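Local coordinates for surface-associated protein CshA (Streptococcus gordonii, PDB 5L2D), which binds host fibronectin by a catch-clamp mechanism as a cell-wall-anchored streptococcal adhesin, of which the chain here holds non-repetitive domain 2, at residues G196-M201 against T235-L240; A170-F175 against F245-S250. All blocks are in the same frame, centred on the assembly; numbering follows the deposited sequence.

Interaction 1 of 2, residues G196-M201 against T235-L240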
loop_
_atom_site.group_PDB
_atom_site.type_symbol
_atom_site.label_atom_id
_atom_site.label_comp_id
_atom_site.label_asym_id
_atom_site.label_seq_id
_atom_site.Cartn_x
_atom_site.Cartn_y
_atom_site.Cartn_z
ATOM N N GLY A 196 -6.384 -2.121 21.349
ATOM C CA GLY A 196 -5.801 -1.374 20.245
ATOM C C GLY A 196 -4.476 -0.700 20.601
ATOM O O GLY A 196 -4.213 -0.447 21.780
ATOM N N PRO A 197 -3.567 -0.593 19.606
ATOM C CA PRO A 197 -3.016 0.681 19.065
ATOM C C PRO A 197 -3.672 0.884 17.698
ATOM O O PRO A 197 -3.841 2.001 17.198
ATOM C CB PRO A 197 -1.520 0.420 18.918
ATOM C CG PRO A 197 -1.366 -1.068 18.923
ATOM C CD PRO A 197 -2.602 -1.712 19.497
ATOM N N TYR A 198 -4.045 -0.253 17.124
ATOM C CA TYR A 198 -4.787 -0.351 15.895
ATOM C C TYR A 198 -5.589 -1.624 16.076
ATOM O O TYR A 198 -5.288 -2.398 17.003
ATOM C CB TYR A 198 -3.810 -0.506 14.719
ATOM C CG TYR A 198 -2.969 -1.794 14.699
ATOM C CD1 TYR A 198 -1.672 -1.835 15.225
ATOM C CD2 TYR A 198 -3.464 -2.944 14.111
ATOM C CE1 TYR A 198 -0.910 -2.996 15.175
ATOM C CE2 TYR A 198 -2.719 -4.096 14.068
ATOM C CZ TYR A 198 -1.452 -4.120 14.597
ATOM O OH TYR A 198 -0.759 -5.305 14.512
ATOM N N THR A 199 -6.563 -1.863 15.198
ATOM C CA THR A 199 -7.269 -3.130 15.217
ATOM C C THR A 199 -7.388 -3.743 13.835
ATOM O O THR A 199 -7.517 -3.039 12.835
ATOM C CB THR A 199 -8.698 -2.957 15.704
ATOM O OG1 THR A 199 -9.393 -2.220 14.713
ATOM C CG2 THR A 199 -8.739 -2.201 17.025
ATOM N N VAL A 200 -7.436 -5.066 13.792
ATOM C CA VAL A 200 -7.384 -5.747 12.531
ATOM C C VAL A 200 -8.755 -5.838 11.861
ATOM O O VAL A 200 -9.726 -6.244 12.473
ATOM C CB VAL A 200 -6.791 -7.163 12.716
ATOM C CG1 VAL A 200 -6.769 -7.885 11.368
ATOM C CG2 VAL A 200 -5.406 -7.084 13.372
ATOM N N MET A 201 -8.830 -5.515 10.588
ATOM C CA MET A 201 -10.095 -5.624 9.873
ATOM C C MET A 201 -10.462 -7.076 9.597
ATOM O O MET A 201 -9.591 -7.818 9.165
ATOM C CB MET A 201 -9.967 -4.864 8.554
ATOM C CG MET A 201 -11.211 -4.835 7.701
ATOM S SD MET A 201 -10.903 -4.076 6.100
ATOM C CE MET A 201 -10.185 -2.508 6.617
ATOM N N THR A 235 -5.455 -12.945 12.103
ATOM C CA THR A 235 -6.479 -12.213 12.799
ATOM C C THR A 235 -6.004 -11.700 14.118
ATOM O O THR A 235 -6.587 -10.801 14.657
ATOM C CB THR A 235 -7.702 -13.069 13.025
ATOM O OG1 THR A 235 -7.354 -14.147 13.882
ATOM C CG2 THR A 235 -8.156 -13.624 11.740
ATOM N N VAL A 236 -4.940 -12.270 14.639
ATOM C CA VAL A 236 -4.408 -11.806 15.895
ATOM C C VAL A 236 -3.834 -10.444 15.627
ATOM O O VAL A 236 -4.447 -9.453 15.923
ATOM C CB VAL A 236 -3.321 -12.722 16.413
ATOM C CG1 VAL A 236 -2.762 -12.181 17.707
ATOM C CG2 VAL A 236 -3.875 -14.110 16.605
ATOM N N THR A 237 -2.647 -10.398 15.061
ATOM C CA THR A 237 -2.034 -9.149 14.700
ATOM C C THR A 237 -2.390 -9.028 13.262
ATOM O O THR A 237 -2.994 -9.906 12.738
ATOM C CB THR A 237 -0.535 -9.227 14.747
ATOM O OG1 THR A 237 -0.129 -9.575 16.064
ATOM C CG2 THR A 237 0.009 -7.903 14.404
ATOM N N GLY A 238 -2.019 -7.965 12.600
ATOM C CA GLY A 238 -2.366 -7.838 11.202
ATOM C C GLY A 238 -1.308 -8.349 10.266
ATOM O O GLY A 238 -1.247 -7.966 9.130
ATOM N N GLY A 239 -0.466 -9.224 10.759
ATOM C CA GLY A 239 0.640 -9.756 9.954
ATOM C C GLY A 239 2.048 -9.396 10.406
ATOM O O GLY A 239 2.961 -9.448 9.608
ATOM N N LEU A 240 2.244 -9.022 11.665
ATOM C CA LEU A 240 3.586 -8.733 12.149
ATOM C C LEU A 240 4.316 -10.048 12.233
ATOM O O LEU A 240 3.676 -11.118 12.338
ATOM C CB LEU A 240 3.553 -8.086 13.524
ATOM C CG LEU A 240 2.857 -6.717 13.583
ATOM C CD1 LEU A 240 2.703 -6.250 15.026
ATOM C CD2 LEU A 240 3.642 -5.686 12.801
#

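Interaction 2 of 2, residues A170-F175 against F245-S250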
loop_
_atom_site.group_PDB
_atom_site.type_symbol
_atom_site.label_atom_id
_atom_site.label_comp_id
_atom_site.label_asym_id
_atom_site.label_seq_id
_atom_site.Cartn_x
_atom_site.Cartn_y
_atom_site.Cartn_z
ATOM N N ALA A 170 -13.789 -2.456 4.560
ATOM C CA ALA A 170 -13.721 -2.454 3.111
ATOM C C ALA A 170 -12.992 -1.253 2.494
ATOM O O ALA A 170 -13.172 -0.969 1.305
ATOM C CB ALA A 170 -15.117 -2.573 2.545
ATOM N N GLU A 171 -12.211 -0.529 3.297
ATOM C CA GLU A 171 -11.252 0.453 2.782
ATOM C C GLU A 171 -9.859 -0.151 3.044
ATOM O O GLU A 171 -9.274 -0.010 4.137
ATOM C CB GLU A 171 -11.447 1.831 3.436
ATOM C CG GLU A 171 -12.716 2.571 2.973
ATOM C CD GLU A 171 -12.797 4.021 3.453
ATOM O OE1 GLU A 171 -12.341 4.330 4.574
ATOM O OE2 GLU A 171 -13.338 4.859 2.716
ATOM N N TYR A 172 -9.376 -0.875 2.031
ATOM C CA TYR A 172 -8.325 -1.904 2.199
ATOM C C TYR A 172 -6.905 -1.349 1.958
ATOM O O TYR A 172 -6.622 -0.859 0.875
ATOM C CB TYR A 172 -8.582 -3.027 1.213
ATOM C CG TYR A 172 -9.810 -3.876 1.461
ATOM C CD1 TYR A 172 -9.914 -4.644 2.610
ATOM C CD2 TYR A 172 -10.849 -3.949 0.519
ATOM C CE1 TYR A 172 -11.022 -5.439 2.846
ATOM C CE2 TYR A 172 -11.963 -4.756 0.743
ATOM C CZ TYR A 172 -12.039 -5.489 1.915
ATOM O OH TYR A 172 -13.092 -6.309 2.180
ATOM N N GLY A 173 -6.023 -1.405 2.958
ATOM C CA GLY A 173 -4.653 -0.894 2.807
ATOM C C GLY A 173 -3.616 -1.923 3.223
ATOM O O GLY A 173 -3.486 -2.203 4.409
ATOM N N ILE A 174 -2.881 -2.482 2.249
ATOM C CA ILE A 174 -1.904 -3.569 2.501
ATOM C C ILE A 174 -0.452 -3.179 2.192
ATOM O O ILE A 174 -0.166 -2.546 1.157
ATOM C CB ILE A 174 -2.221 -4.801 1.634
ATOM C CG1 ILE A 174 -3.695 -5.174 1.768
ATOM C CG2 ILE A 174 -1.301 -5.957 2.016
ATOM C CD1 ILE A 174 -4.147 -6.352 0.919
ATOM N N PHE A 175 0.452 -3.583 3.073
ATOM C CA PHE A 175 1.865 -3.342 2.867
ATOM C C PHE A 175 2.644 -4.661 2.661
ATOM O O PHE A 175 2.553 -5.559 3.475
ATOM C CB PHE A 175 2.445 -2.635 4.077
ATOM C CG PHE A 175 1.747 -1.366 4.454
ATOM C CD1 PHE A 175 2.098 -0.180 3.886
ATOM C CD2 PHE A 175 0.772 -1.366 5.434
ATOM C CE1 PHE A 175 1.474 0.979 4.257
ATOM C CE2 PHE A 175 0.140 -0.211 5.817
ATOM C CZ PHE A 175 0.496 0.964 5.223
ATOM N N PHE A 245 1.564 -7.005 5.912
ATOM C CA PHE A 245 0.777 -6.340 6.944
ATOM C C PHE A 245 -0.528 -5.907 6.361
ATOM O O PHE A 245 -0.608 -4.915 5.641
ATOM C CB PHE A 245 1.504 -5.174 7.436
ATOM C CG PHE A 245 0.971 -4.662 8.679
ATOM C CD1 PHE A 245 0.947 -5.465 9.789
ATOM C CD2 PHE A 245 0.533 -3.344 8.772
ATOM C CE1 PHE A 245 0.480 -4.965 10.992
ATOM C CE2 PHE A 245 0.073 -2.842 9.963
ATOM C CZ PHE A 245 0.040 -3.649 11.078
ATOM N N GLY A 246 -1.521 -6.773 6.610
ATOM C CA GLY A 246 -2.743 -6.926 5.782
ATOM C C GLY A 246 -3.467 -5.781 6.342
ATOM O O GLY A 246 -2.900 -5.160 7.250
ATOM N N PRO A 247 -4.670 -5.498 5.836
ATOM C CA PRO A 247 -5.477 -4.307 6.132
ATOM C C PRO A 247 -5.862 -4.111 7.621
ATOM O O PRO A 247 -6.502 -4.981 8.212
ATOM C CB PRO A 247 -6.729 -4.526 5.291
ATOM C CG PRO A 247 -6.854 -6.002 5.196
ATOM C CD PRO A 247 -5.431 -6.474 5.042
ATOM N N ILE A 248 -5.429 -2.991 8.206
ATOM C CA ILE A 248 -5.922 -2.524 9.506
ATOM C C ILE A 248 -6.954 -1.387 9.425
ATOM O O ILE A 248 -7.209 -0.803 8.374
ATOM C CB ILE A 248 -4.805 -1.961 10.378
ATOM C CG1 ILE A 248 -4.048 -0.835 9.654
ATOM C CG2 ILE A 248 -3.914 -3.080 10.822
ATOM C CD1 ILE A 248 -3.512 0.245 10.570
ATOM N N ILE A 249 -7.525 -1.095 10.585
ATOM C CA ILE A 249 -8.372 0.077 10.840
ATOM C C ILE A 249 -7.711 0.984 11.900
ATOM O O ILE A 249 -7.236 0.526 12.979
ATOM C CB ILE A 249 -9.761 -0.432 11.246
ATOM C CG1 ILE A 249 -10.624 -0.512 9.992
ATOM C CG2 ILE A 249 -10.395 0.417 12.318
ATOM C CD1 ILE A 249 -11.927 -1.249 10.189
ATOM N N SER A 250 -7.634 2.274 11.591
ATOM C CA SER A 250 -6.974 3.188 12.529
ATOM C C SER A 250 -7.930 3.616 13.640
ATOM O O SER A 250 -9.156 3.632 13.457
ATOM C CB SER A 250 -6.340 4.396 11.823
ATOM O OG SER A 250 -4.929 4.371 12.041
#

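Interaction 1 of 2, residues G196-M201 against T235-L240
Y198 and V200, two residues apart on strand 198-200 at the margin of the three-stranded antiparallel sheet in this domain, lean over the loop 235-240 that leads toward strand 244-250. They illustrate a general way of seating an irregular segment on a sheet: side chains alternate along a strand, so one face of it offers two points of support. V200 supplies the first. Its CG1 stands anti to the backbone N (chi1 179°), which leaves the other methyl to lie against the loop backbone. V200 CG2 is 3.6 Å from G238 N and 3.6 Å from V236 O. The contact is therefore methyl against peptide, and at G238 it meets bare backbone; the CA atoms of V200 and G238 are 5.6 Å apart. Y198 supplies the second support, at the far end of its ring. With chi1 at 65° the ring extends toward the loop and presents its edge to the backbone of G238. There Y198 OH lies 3.5 Å from G238 N, a contact that does not amount to a hydrogen bond. The same hydroxyl lies 3.6 Å from CD1 of L240, while its modelled approach to the methyl of T237 is too short to be trusted. Around the contact, the loop has polar ties to its own neighbours: G239 O is hydrogen-bonded to S242 OG, and T237 N makes a weak hydrogen bond to D234 OD1. The second subunit also takes part, P256 of that chain packing on Y198 and V258 of that chain on L240. Since the two segments share no hydrogen bond or salt bridge, their mutual fit rests on van der Waals contact, with the hydroxyl end of a tyrosine and one valine methyl set against loop backbone and a leucine methyl.

Interaction 2 of 2, residues A170-F175 against F245-S250
P247 forms the apolar centre, its ring lying beside the aliphatic chain of I174 with CD 3.9 Å from CG1 of that residue. On its other flank CB of P247 comes to the edge of the Y172 ring, 4.2 Å from CD1, the two side chains meeting at a slant. On the opposite side of strand 172-177, F175 and F245 run alongside each other and point the same way. Their rings touch through CD2 of F175 and CD2 of F245 at 3.9 Å, the F175 atom lying in the plane of the F245 ring at its edge. A chi1 of -165° at F245, with CG anti to the backbone N, turns its ring toward that of F175 on the face they share. In the dimer, the F175 ring also meets F268 of the second subunit, with planes about 30° apart.

Polar contacts border these groups. The backbones of F175 and F245 make a reciprocal, hydrogen-bonded antiparallel pair. F175 N donates to F245 O at 3.1 Å in a nearly straight bond (174°). F245 N returns a bond of 3.0 Å to F175 O; W182 NE1 adds a weak hydrogen bond to the same oxygen. Further along, where P247 has no N-H to give, its CA approaches G173 O at 3.4 Å in a CA-H...O contact.

The motif is an antiparallel hydrogen-bonded pair at F175 and F245, after which strand 244-250 is interrupted around G246 and P247. This strand is the central one of its sheet, and strand 172-177 pairs on with a strand of the second subunit to make an intersubunit sheet.

Interactions 1 and 2, their centres 9 Å apart, both reach the same three-stranded antiparallel sheet, ordered 172-177, 244-250, 198-200. Along the chain the first is nested within the second: 170-175 comes before 196-201, then 235-240, and 245-250 closes the loop. Strand 244-250 joins them. G246 N lies 2.8 Å from G238 O, and I249 N lies 3.0 Å from T199 O, both probable hydrogen bonds, while Y198 packs on I248. Interaction 2 is buried and interaction 1 lies nearer the surface, yet both touch the second subunit, so one small sheet joins the buried core of the domain to its contact with the second subunit.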